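Local structure of putative (Helicobacter pylori, 4O8S) at residues 25-30 with 46-51; 39-44 with 149-154; 84-89 with 99-104. The protein belongs to the nucleotidyltransferase superfamily and probably transfers a nucleotide to an acceptor that is not established. All coordinates share one frame; numbering follows the deposited sequence.

Contact 1: 25-30 with 46-51; sequences MVLKGE and LDFDCH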
loop_
_atom_site.group_PDB
_atom_site.type_symbol
_atom_site.label_atom_id
_atom_site.label_comp_id
_atom_site.label_asym_id
_atom_site.label_seq_id
_atom_site.Cartn_x
_atom_site.Cartn_y
_atom_site.Cartn_z
HETATM N N MSE A 25 -0.523 -15.713 4.167
HETATM C CA MSE A 25 0.030 -14.471 3.605
HETATM C C MSE A 25 -1.028 -13.361 3.493
HETATM O O MSE A 25 -2.109 -13.593 2.968
HETATM C CB MSE A 25 0.587 -14.745 2.209
HETATM C CG MSE A 25 1.740 -15.714 2.205
HETATM SE SE MSE A 25 3.459 -14.743 2.442
HETATM C CE MSE A 25 3.810 -14.244 0.609
ATOM N N VAL A 26 -0.697 -12.158 3.961
ATOM C CA VAL A 26 -1.595 -11.009 3.880
ATOM C C VAL A 26 -0.910 -9.876 3.119
ATOM O O VAL A 26 0.143 -9.369 3.568
ATOM C CB VAL A 26 -1.935 -10.479 5.284
ATOM C CG1 VAL A 26 -2.984 -9.327 5.198
ATOM C CG2 VAL A 26 -2.407 -11.627 6.191
ATOM N N LEU A 27 -1.483 -9.488 1.977
ATOM C CA LEU A 27 -0.977 -8.354 1.185
ATOM C C LEU A 27 -1.235 -7.057 1.927
ATOM O O LEU A 27 -2.335 -6.840 2.453
ATOM C CB LEU A 27 -1.666 -8.301 -0.177
ATOM C CG LEU A 27 -1.182 -7.336 -1.273
ATOM C CD1 LEU A 27 0.164 -7.796 -1.846
ATOM C CD2 LEU A 27 -2.244 -7.221 -2.390
ATOM N N LYS A 28 -0.223 -6.189 1.987
ATOM C CA LYS A 28 -0.370 -4.915 2.653
ATOM C C LYS A 28 0.169 -3.798 1.772
ATOM O O LYS A 28 0.448 -3.999 0.590
ATOM C CB LYS A 28 0.367 -4.917 3.997
ATOM C CG LYS A 28 1.861 -5.220 3.847
ATOM C CD LYS A 28 2.586 -5.152 5.197
ATOM C CE LYS A 28 4.075 -5.511 5.005
ATOM N NZ LYS A 28 4.814 -5.450 6.295
ATOM N N GLY A 29 0.281 -2.617 2.362
ATOM C CA GLY A 29 0.870 -1.468 1.712
ATOM C C GLY A 29 0.222 -1.018 0.427
ATOM O O GLY A 29 -1.009 -1.143 0.229
ATOM N N GLU A 30 1.063 -0.513 -0.468
ATOM C CA GLU A 30 0.587 0.210 -1.635
ATOM C C GLU A 30 -0.170 -0.651 -2.609
ATOM O O GLU A 30 -1.203 -0.244 -3.151
ATOM C CB GLU A 30 1.770 0.909 -2.308
ATOM C CG GLU A 30 2.279 2.009 -1.390
ATOM C CD GLU A 30 3.651 2.530 -1.760
ATOM O OE1 GLU A 30 4.122 2.266 -2.896
ATOM O OE2 GLU A 30 4.243 3.230 -0.905
ATOM N N LEU A 46 5.154 -6.142 -4.420
ATOM C CA LEU A 46 4.242 -6.890 -3.563
ATOM C C LEU A 46 4.831 -6.986 -2.158
ATOM O O LEU A 46 6.006 -7.380 -1.988
ATOM C CB LEU A 46 3.967 -8.288 -4.121
ATOM C CG LEU A 46 3.141 -8.441 -5.400
ATOM C CD1 LEU A 46 3.097 -9.901 -5.790
ATOM C CD2 LEU A 46 1.725 -7.918 -5.191
ATOM N N ASP A 47 4.034 -6.621 -1.153
ATOM C CA ASP A 47 4.488 -6.651 0.232
ATOM C C ASP A 47 3.470 -7.411 1.088
ATOM O O ASP A 47 2.262 -7.115 1.047
ATOM C CB ASP A 47 4.663 -5.216 0.756
ATOM C CG ASP A 47 5.670 -5.116 1.894
ATOM O OD1 ASP A 47 6.410 -6.104 2.163
ATOM O OD2 ASP A 47 5.757 -4.034 2.514
ATOM N N PHE A 48 3.956 -8.380 1.862
ATOM C CA PHE A 48 3.080 -9.230 2.672
ATOM C C PHE A 48 3.494 -9.269 4.127
ATOM O O PHE A 48 4.667 -9.004 4.467
ATOM C CB PHE A 48 3.120 -10.671 2.171
ATOM C CG PHE A 48 2.643 -10.856 0.765
ATOM C CD1 PHE A 48 3.531 -10.757 -0.295
ATOM C CD2 PHE A 48 1.315 -11.193 0.504
ATOM C CE1 PHE A 48 3.094 -10.971 -1.627
ATOM C CE2 PHE A 48 0.872 -11.402 -0.802
ATOM C CZ PHE A 48 1.763 -11.285 -1.872
ATOM N N ASP A 49 2.533 -9.593 4.988
ATOM C CA ASP A 49 2.827 -10.071 6.343
ATOM C C ASP A 49 2.445 -11.538 6.342
ATOM O O ASP A 49 1.543 -11.939 5.605
ATOM C CB ASP A 49 1.970 -9.379 7.403
ATOM C CG ASP A 49 2.435 -7.984 7.716
ATOM O OD1 ASP A 49 3.657 -7.699 7.588
ATOM O OD2 ASP A 49 1.567 -7.161 8.089
ATOM N N CYS A 50 3.131 -12.334 7.156
ATOM C CA CYS A 50 2.790 -13.735 7.323
ATOM C C CYS A 50 3.328 -14.199 8.668
ATOM O O CYS A 50 4.435 -13.819 9.049
ATOM C CB CYS A 50 3.426 -14.562 6.211
ATOM S SG CYS A 50 2.618 -16.165 5.938
ATOM N N HIS A 51 2.573 -15.019 9.390
ATOM C CA HIS A 51 3.024 -15.448 10.718
ATOM C C HIS A 51 3.962 -16.664 10.681
ATOM O O HIS A 51 4.634 -16.960 11.675
ATOM C CB HIS A 51 1.841 -15.727 11.646
ATOM C CG HIS A 51 1.150 -17.020 11.359
ATOM N ND1 HIS A 51 0.129 -17.132 10.439
ATOM C CD2 HIS A 51 1.343 -18.265 11.860
ATOM C CE1 HIS A 51 -0.285 -18.388 10.395
ATOM N NE2 HIS A 51 0.438 -19.095 11.245
HETATM O O HOH W 1 1.941 -4.708 -1.582
#
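Met25, a selenomethionine, and Leu27 sandwich the Phe48 ring where strand 26-27 runs antiparallel to strand 46-50, in the core of a nucleotidyltransferase-type fold. The sequence fits the family pattern, in which a glycine turn into a helix, here at Gly29, is followed by a strand with a pair of acidic residues separated by one position, of which Asp47 is probably the second. The backbone ladder is short. Val26 and Asp49 form a hydrogen-bonded pair, with Val26 N to Asp49 O and Asp49 N to Val26 O both at 2.8 Å, while Leu27 and Phe48 make the neighbouring non-hydrogen-bonded pair. One further bond, from Lys28 N to Asp47 O at 2.8 Å, carries the pairing up to the turn. Beyond it a water bridges Lys28 O and Asp47 N.

Apolar packing lies on the side of the sheet that carries Leu27 and Phe48, against Val17 of helix 4-19. Met25 CE sits over one ring face, 3.7 Å from the Phe48 centroid, and Leu27 CD1 lies over the opposite face at 4.1 Å; both are CH-pi contacts shifted toward the rim. The Met25 chain bends twice (chi2 -89°, chi3 -85°), which folds its methyl back over the ring while SE remains oblique to it, 3.8 Å from Cys50 CB. Leu27 CD1 also reaches the CD2 branch of Leu46.

Charges gather around Lys28. Its chain is extended beyond CG and passes Asp47, CE lying 3.3 Å from Asp47 OD2, before crossing Asp49 at about a right angle. Asp49 OD2 has its own salt bridge, to Arg128, so the two carboxylate oxygens serve different cations. Lys28 NZ makes its salt bridge with the other oxygen, Asp49 OD1, at 2.8 Å, from above the carboxylate plane (35° out of it).

Contact 2: 39-44 with 149-154; sequences LNRFSE and DLFDLH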
loop_
_atom_site.group_PDB
_atom_site.type_symbol
_atom_site.label_atom_id
_atom_site.label_comp_id
_atom_site.label_asym_id
_atom_site.label_seq_id
_atom_site.Cartn_x
_atom_site.Cartn_y
_atom_site.Cartn_z
ATOM N N LEU A 39 -7.111 2.234 -5.461
ATOM C CA LEU A 39 -6.128 3.310 -5.565
ATOM C C LEU A 39 -5.978 3.752 -7.028
ATOM O O LEU A 39 -5.865 2.909 -7.925
ATOM C CB LEU A 39 -4.767 2.833 -5.030
ATOM C CG LEU A 39 -3.613 3.843 -5.049
ATOM C CD1 LEU A 39 -3.857 4.975 -4.077
ATOM C CD2 LEU A 39 -2.288 3.126 -4.701
ATOM N N ASN A 40 -5.956 5.061 -7.277
ATOM C CA ASN A 40 -5.917 5.549 -8.658
ATOM C C ASN A 40 -4.521 5.974 -9.138
ATOM O O ASN A 40 -4.365 6.978 -9.842
ATOM C CB ASN A 40 -6.938 6.682 -8.873
ATOM C CG ASN A 40 -6.682 7.863 -7.976
ATOM O OD1 ASN A 40 -6.135 7.717 -6.874
ATOM N ND2 ASN A 40 -7.051 9.052 -8.444
ATOM N N ARG A 41 -3.506 5.211 -8.736
ATOM C CA ARG A 41 -2.183 5.301 -9.352
ATOM C C ARG A 41 -1.727 3.857 -9.396
ATOM O O ARG A 41 -2.253 3.019 -8.653
ATOM C CB ARG A 41 -1.229 6.143 -8.499
ATOM C CG ARG A 41 -0.872 5.516 -7.142
ATOM C CD ARG A 41 0.272 6.279 -6.467
ATOM N NE ARG A 41 0.664 5.694 -5.183
ATOM C CZ ARG A 41 1.488 4.652 -5.073
ATOM N NH1 ARG A 41 1.990 4.101 -6.171
ATOM N NH2 ARG A 41 1.811 4.159 -3.874
ATOM N N PHE A 42 -0.788 3.548 -10.276
ATOM C CA PHE A 42 -0.251 2.199 -10.369
ATOM C C PHE A 42 0.677 1.907 -9.195
ATOM O O PHE A 42 1.183 2.837 -8.543
ATOM C CB PHE A 42 0.518 2.041 -11.686
ATOM C CG PHE A 42 0.722 0.611 -12.105
ATOM C CD1 PHE A 42 -0.353 -0.272 -12.159
ATOM C CD2 PHE A 42 1.991 0.151 -12.468
ATOM C CE1 PHE A 42 -0.167 -1.602 -12.556
ATOM C CE2 PHE A 42 2.180 -1.171 -12.868
ATOM C CZ PHE A 42 1.099 -2.047 -12.909
ATOM N N SER A 43 0.891 0.620 -8.926
ATOM C CA SER A 43 1.783 0.150 -7.856
ATOM C C SER A 43 2.472 -1.117 -8.360
ATOM O O SER A 43 1.818 -1.962 -8.966
ATOM C CB SER A 43 0.965 -0.188 -6.611
ATOM O OG SER A 43 1.778 -0.289 -5.444
ATOM N N GLU A 44 3.767 -1.281 -8.093
ATOM C CA GLU A 44 4.516 -2.352 -8.752
ATOM C C GLU A 44 5.141 -3.411 -7.832
ATOM O O GLU A 44 5.564 -4.451 -8.324
ATOM C CB GLU A 44 5.644 -1.773 -9.636
ATOM C CG GLU A 44 5.327 -0.458 -10.322
ATOM C CD GLU A 44 6.586 0.233 -10.861
ATOM O OE1 GLU A 44 7.429 0.678 -10.040
ATOM O OE2 GLU A 44 6.730 0.327 -12.101
ATOM N N ASP A 149 3.531 8.470 -0.345
ATOM C CA ASP A 149 2.901 8.460 0.965
ATOM C C ASP A 149 1.828 9.550 1.039
ATOM O O ASP A 149 0.749 9.355 1.618
ATOM C CB ASP A 149 3.947 8.664 2.059
ATOM C CG ASP A 149 4.923 7.496 2.157
ATOM O OD1 ASP A 149 4.570 6.391 1.684
ATOM O OD2 ASP A 149 6.041 7.688 2.702
ATOM N N LEU A 150 2.130 10.701 0.449
ATOM C CA LEU A 150 1.183 11.810 0.434
ATOM C C LEU A 150 -0.011 11.492 -0.458
ATOM O O LEU A 150 -1.164 11.679 -0.052
ATOM C CB LEU A 150 1.869 13.088 -0.052
ATOM C CG LEU A 150 0.955 14.311 -0.114
ATOM C CD1 LEU A 150 0.302 14.579 1.238
ATOM C CD2 LEU A 150 1.740 15.526 -0.566
ATOM N N PHE A 151 0.263 11.006 -1.666
ATOM C CA PHE A 151 -0.792 10.630 -2.596
ATOM C C PHE A 151 -1.744 9.638 -1.935
ATOM O O PHE A 151 -2.977 9.783 -1.980
ATOM C CB PHE A 151 -0.175 9.952 -3.816
ATOM C CG PHE A 151 -1.174 9.620 -4.900
ATOM C CD1 PHE A 151 -1.961 8.470 -4.822
ATOM C CD2 PHE A 151 -1.323 10.461 -6.004
ATOM C CE1 PHE A 151 -2.892 8.163 -5.827
ATOM C CE2 PHE A 151 -2.256 10.174 -7.013
ATOM C CZ PHE A 151 -3.039 9.019 -6.925
ATOM N N ASP A 152 -1.160 8.604 -1.343
ATOM C CA ASP A 152 -1.958 7.532 -0.770
ATOM C C ASP A 152 -2.759 7.981 0.436
ATOM O O ASP A 152 -3.940 7.616 0.566
ATOM C CB ASP A 152 -1.083 6.332 -0.417
ATOM C CG ASP A 152 -0.340 5.791 -1.619
ATOM O OD1 ASP A 152 -0.769 6.076 -2.753
ATOM O OD2 ASP A 152 0.671 5.077 -1.430
ATOM N N LEU A 153 -2.136 8.768 1.317
ATOM C CA LEU A 153 -2.843 9.260 2.503
ATOM C C LEU A 153 -3.990 10.195 2.116
ATOM O O LEU A 153 -5.044 10.186 2.751
ATOM C CB LEU A 153 -1.893 9.955 3.482
ATOM C CG LEU A 153 -1.103 8.990 4.383
ATOM C CD1 LEU A 153 -0.132 9.768 5.268
ATOM C CD2 LEU A 153 -2.067 8.173 5.234
ATOM N N HIS A 154 -3.773 10.992 1.070
ATOM C CA HIS A 154 -4.812 11.858 0.527
ATOM C C HIS A 154 -5.952 11.004 -0.033
ATOM O O HIS A 154 -7.119 11.269 0.241
ATOM C CB HIS A 154 -4.209 12.761 -0.550
ATOM C CG HIS A 154 -5.220 13.538 -1.329
ATOM N ND1 HIS A 154 -5.849 13.029 -2.448
ATOM C CD2 HIS A 154 -5.703 14.795 -1.162
ATOM C CE1 HIS A 154 -6.684 13.936 -2.929
ATOM N NE2 HIS A 154 -6.613 15.015 -2.167
#
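Arg41 lays its aliphatic chain over one face of the Phe151 ring, the two side chains sliding past each other in opposite directions. Arg41 CD is 3.9 Å from the Phe151 centroid, a CH-pi contact offset toward the rim, and the guanidinium beyond it stands at 78° to the ring. With the chain extended from CG to NE, the charged end is carried past the phenyl group to Asp152, one residue further along the helix. There it binds side-on: Arg41 NE to Asp152 OD1 and Arg41 NH2 to Asp152 OD2, each 2.8 Å, both oxygens using their syn lone pairs and the two flat groups only 17° apart. This bidentate salt bridge fastens the loop between the glycine-turn helix 29-36 and the acidic strand 46-50 of the nucleotidyltransferase fold to helix 147-159. Asp152 OD2 also pairs with Lys133, and Arg41 NH2 with Glu30, so the salt bridge belongs to a wider charge network. Leu39 CD1 meets the ring edge, 3.8 Å from Phe151 CE1, while its CD2 lies over a face of the guanidinium of its own-segment neighbour Arg41. At the more exposed end, Asn40 OD1 approaches the ring obliquely, 3.4 Å from Phe151 CZ.

Contact 3: 84-89 with 99-104; sequences RYMVRY and TLKLEI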
loop_
_atom_site.group_PDB
_atom_site.type_symbol
_atom_site.label_atom_id
_atom_site.label_comp_id
_atom_site.label_asym_id
_atom_site.label_seq_id
_atom_site.Cartn_x
_atom_site.Cartn_y
_atom_site.Cartn_z
ATOM N N ARG A 84 12.744 -11.609 0.978
ATOM C CA ARG A 84 12.900 -10.644 -0.095
ATOM C C ARG A 84 13.322 -11.341 -1.366
ATOM O O ARG A 84 14.403 -11.956 -1.436
ATOM C CB ARG A 84 13.892 -9.546 0.294
ATOM C CG ARG A 84 14.078 -8.476 -0.767
ATOM C CD ARG A 84 14.806 -7.254 -0.189
ATOM N NE ARG A 84 14.122 -6.698 0.979
ATOM C CZ ARG A 84 14.676 -6.545 2.178
ATOM N NH1 ARG A 84 15.938 -6.905 2.369
ATOM N NH2 ARG A 84 13.974 -6.024 3.187
ATOM N N TYR A 85 12.458 -11.254 -2.378
ATOM C CA TYR A 85 12.669 -11.980 -3.612
ATOM C C TYR A 85 12.563 -11.054 -4.817
ATOM O O TYR A 85 11.780 -10.093 -4.804
ATOM C CB TYR A 85 11.636 -13.100 -3.752
ATOM C CG TYR A 85 11.524 -14.034 -2.572
ATOM C CD1 TYR A 85 10.835 -13.653 -1.421
ATOM C CD2 TYR A 85 12.068 -15.318 -2.618
ATOM C CE1 TYR A 85 10.716 -14.503 -0.338
ATOM C CE2 TYR A 85 11.945 -16.186 -1.525
ATOM C CZ TYR A 85 11.273 -15.763 -0.393
ATOM O OH TYR A 85 11.133 -16.597 0.700
HETATM N N MSE A 86 13.359 -11.339 -5.845
HETATM C CA MSE A 86 13.271 -10.641 -7.122
HETATM C C MSE A 86 12.765 -11.632 -8.156
HETATM O O MSE A 86 13.481 -12.555 -8.561
HETATM C CB MSE A 86 14.631 -10.075 -7.514
HETATM C CG MSE A 86 15.232 -9.225 -6.397
HETATM SE SE MSE A 86 14.070 -7.661 -6.109
HETATM C CE MSE A 86 14.354 -7.244 -4.206
ATOM N N VAL A 87 11.502 -11.478 -8.541
ATOM C CA VAL A 87 10.912 -12.348 -9.545
ATOM C C VAL A 87 11.171 -11.773 -10.920
ATOM O O VAL A 87 10.664 -10.704 -11.253
ATOM C CB VAL A 87 9.404 -12.511 -9.336
ATOM C CG1 VAL A 87 8.805 -13.314 -10.471
ATOM C CG2 VAL A 87 9.140 -13.190 -7.993
ATOM N N ARG A 88 11.970 -12.472 -11.719
ATOM C CA ARG A 88 12.336 -11.961 -13.036
ATOM C C ARG A 88 11.587 -12.709 -14.131
ATOM O O ARG A 88 11.511 -13.945 -14.132
ATOM C CB ARG A 88 13.854 -12.015 -13.238
ATOM C CG ARG A 88 14.612 -11.491 -12.024
ATOM C CD ARG A 88 16.074 -11.243 -12.318
ATOM N NE ARG A 88 16.842 -11.031 -11.091
ATOM C CZ ARG A 88 16.949 -9.860 -10.461
ATOM N NH1 ARG A 88 16.327 -8.780 -10.932
ATOM N NH2 ARG A 88 17.678 -9.767 -9.352
ATOM N N TYR A 89 11.002 -11.945 -15.046
ATOM C CA TYR A 89 10.052 -12.522 -15.987
ATOM C C TYR A 89 10.038 -11.749 -17.288
ATOM O O TYR A 89 10.490 -10.595 -17.349
ATOM C CB TYR A 89 8.637 -12.525 -15.389
ATOM C CG TYR A 89 8.017 -11.140 -15.316
ATOM C CD1 TYR A 89 8.220 -10.320 -14.208
ATOM C CD2 TYR A 89 7.228 -10.654 -16.352
ATOM C CE1 TYR A 89 7.663 -9.058 -14.143
ATOM C CE2 TYR A 89 6.670 -9.398 -16.294
ATOM C CZ TYR A 89 6.880 -8.607 -15.190
ATOM O OH TYR A 89 6.328 -7.350 -15.142
ATOM N N THR A 99 11.243 -6.972 -13.613
ATOM C CA THR A 99 11.404 -7.431 -12.243
ATOM C C THR A 99 10.155 -7.133 -11.405
ATOM O O THR A 99 9.649 -6.003 -11.413
ATOM C CB THR A 99 12.636 -6.773 -11.580
ATOM O OG1 THR A 99 13.825 -7.148 -12.298
ATOM C CG2 THR A 99 12.764 -7.214 -10.113
ATOM N N LEU A 100 9.665 -8.154 -10.702
ATOM C CA LEU A 100 8.667 -7.976 -9.652
ATOM C C LEU A 100 9.325 -8.197 -8.297
ATOM O O LEU A 100 9.829 -9.291 -8.011
ATOM C CB LEU A 100 7.499 -8.958 -9.817
ATOM C CG LEU A 100 6.504 -8.995 -8.648
ATOM C CD1 LEU A 100 5.912 -7.618 -8.437
ATOM C CD2 LEU A 100 5.391 -9.996 -8.914
ATOM N N LYS A 101 9.337 -7.161 -7.463
ATOM C CA LYS A 101 9.866 -7.291 -6.112
ATOM C C LYS A 101 8.794 -7.826 -5.170
ATOM O O LYS A 101 7.667 -7.312 -5.132
ATOM C CB LYS A 101 10.416 -5.954 -5.588
ATOM C CG LYS A 101 10.858 -6.044 -4.111
ATOM C CD LYS A 101 11.831 -4.931 -3.697
ATOM C CE LYS A 101 11.186 -3.551 -3.649
ATOM N NZ LYS A 101 12.133 -2.532 -3.084
ATOM N N LEU A 102 9.134 -8.869 -4.417
ATOM C CA LEU A 102 8.185 -9.472 -3.479
ATOM C C LEU A 102 8.848 -9.535 -2.116
ATOM O O LEU A 102 9.899 -10.158 -1.951
ATOM C CB LEU A 102 7.783 -10.873 -3.948
ATOM C CG LEU A 102 6.543 -11.546 -3.362
ATOM C CD1 LEU A 102 6.119 -12.677 -4.273
ATOM C CD2 LEU A 102 6.808 -12.090 -1.960
ATOM N N GLU A 103 8.238 -8.876 -1.139
ATOM C CA GLU A 103 8.774 -8.857 0.213
ATOM C C GLU A 103 7.797 -9.402 1.238
ATOM O O GLU A 103 6.576 -9.185 1.145
ATOM C CB GLU A 103 9.164 -7.441 0.605
ATOM C CG GLU A 103 10.392 -6.910 -0.115
ATOM C CD GLU A 103 11.135 -5.904 0.746
ATOM O OE1 GLU A 103 11.106 -6.056 2.001
ATOM O OE2 GLU A 103 11.731 -4.962 0.173
ATOM N N ILE A 104 8.334 -10.093 2.238
ATOM C CA ILE A 104 7.514 -10.614 3.314
ATOM C C ILE A 104 8.129 -10.234 4.653
ATOM O O ILE A 104 9.360 -10.317 4.835
ATOM C CB ILE A 104 7.410 -12.150 3.249
ATOM C CG1 ILE A 104 7.239 -12.617 1.801
ATOM C CG2 ILE A 104 6.275 -12.662 4.145
ATOM C CD1 ILE A 104 7.231 -14.135 1.646
#
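Strands 84-89 and 99-104 run antiparallel, 157° between their directions, with Tyr85 facing Leu102 and Val87 facing Leu100 in hydrogen-bonded pairs. Four backbone bonds join them, among them Tyr85 N to Leu102 O and Leu100 N to Val87 O, both 2.8 Å. The alternating pairs, Arg84 with Glu103, Met86 with Lys101 and Arg88 with Thr99, are non-hydrogen-bonded and put their side chains on the other, more polar side of the sheet.

On that side the partners lie alongside each other, pointing the same way. Arg84 bends at chi3 (-56°), turning the edge of its guanidinium to Glu103 in a salt bridge: NE lies over the carboxylate, 3.1 Å from Glu103 OE2, and NH2 hydrogen-bonds Glu103 OE1 at 3.1 Å, also from above the carboxylate plane. The two planes stand 76° apart. Selenomethionine Met86 packs along the Lys101 chain, with Met86 CE and Lys101 CD tight at 3.5 Å. Arg88 lays a guanidinium face against CB of Met86, and its NH1 makes a weak bond, 3.3 Å, to Thr99 OG1.

The opposite side is apolar and buried. Val87 CB meets Leu100 CB at 4.1 Å, and Tyr85, whose ring edge is turned to Leu102 O, brings CE1 within 4.0 Å of Ile104 CD1. Tyr89 sets the edge of its ring beside the backbone N of Leu100, while its hydroxyl bonds His9 of helix 4-19. That helix covers Leu100 too. Strand 68-75, the next in the sheet, sets Ile73 and Ile75 beside Tyr85 and Leu70 beside Val87. The arrangement is a beta hairpin with one polar and one helix-covered side; its first strand pairs antiparallel with 68-75 and its second in parallel with 46-50, in the mixed sheet of the nucleotidyltransferase fold.

Contacts 1 and 3 belong to one sheet: strand 46-50 lies beside strand 98-106, with probable 2.8 Å hydrogen bonds from Glu103 N to Leu46 O and Phe48 N to Glu103 O. Their centres are about 13 Å apart, and Met25 CE packs on Ile104 CD1. Contact 2 reaches contact 1 through the salt bridge Glu30 OE1 to Arg41 NH2, 3.1 Å (centres about 16 Å apart), and contact 3 where Leu100 CD1 packs against Glu44 O. Contact 1 carries the glycine turn and acidic strand that in related nucleotidyltransferases frame the active site; the 39-44 loop leads to that strand from the helix after the turn. Glu103, beside Asp47 on the neighbouring strand, probably places contact 3 next to this site.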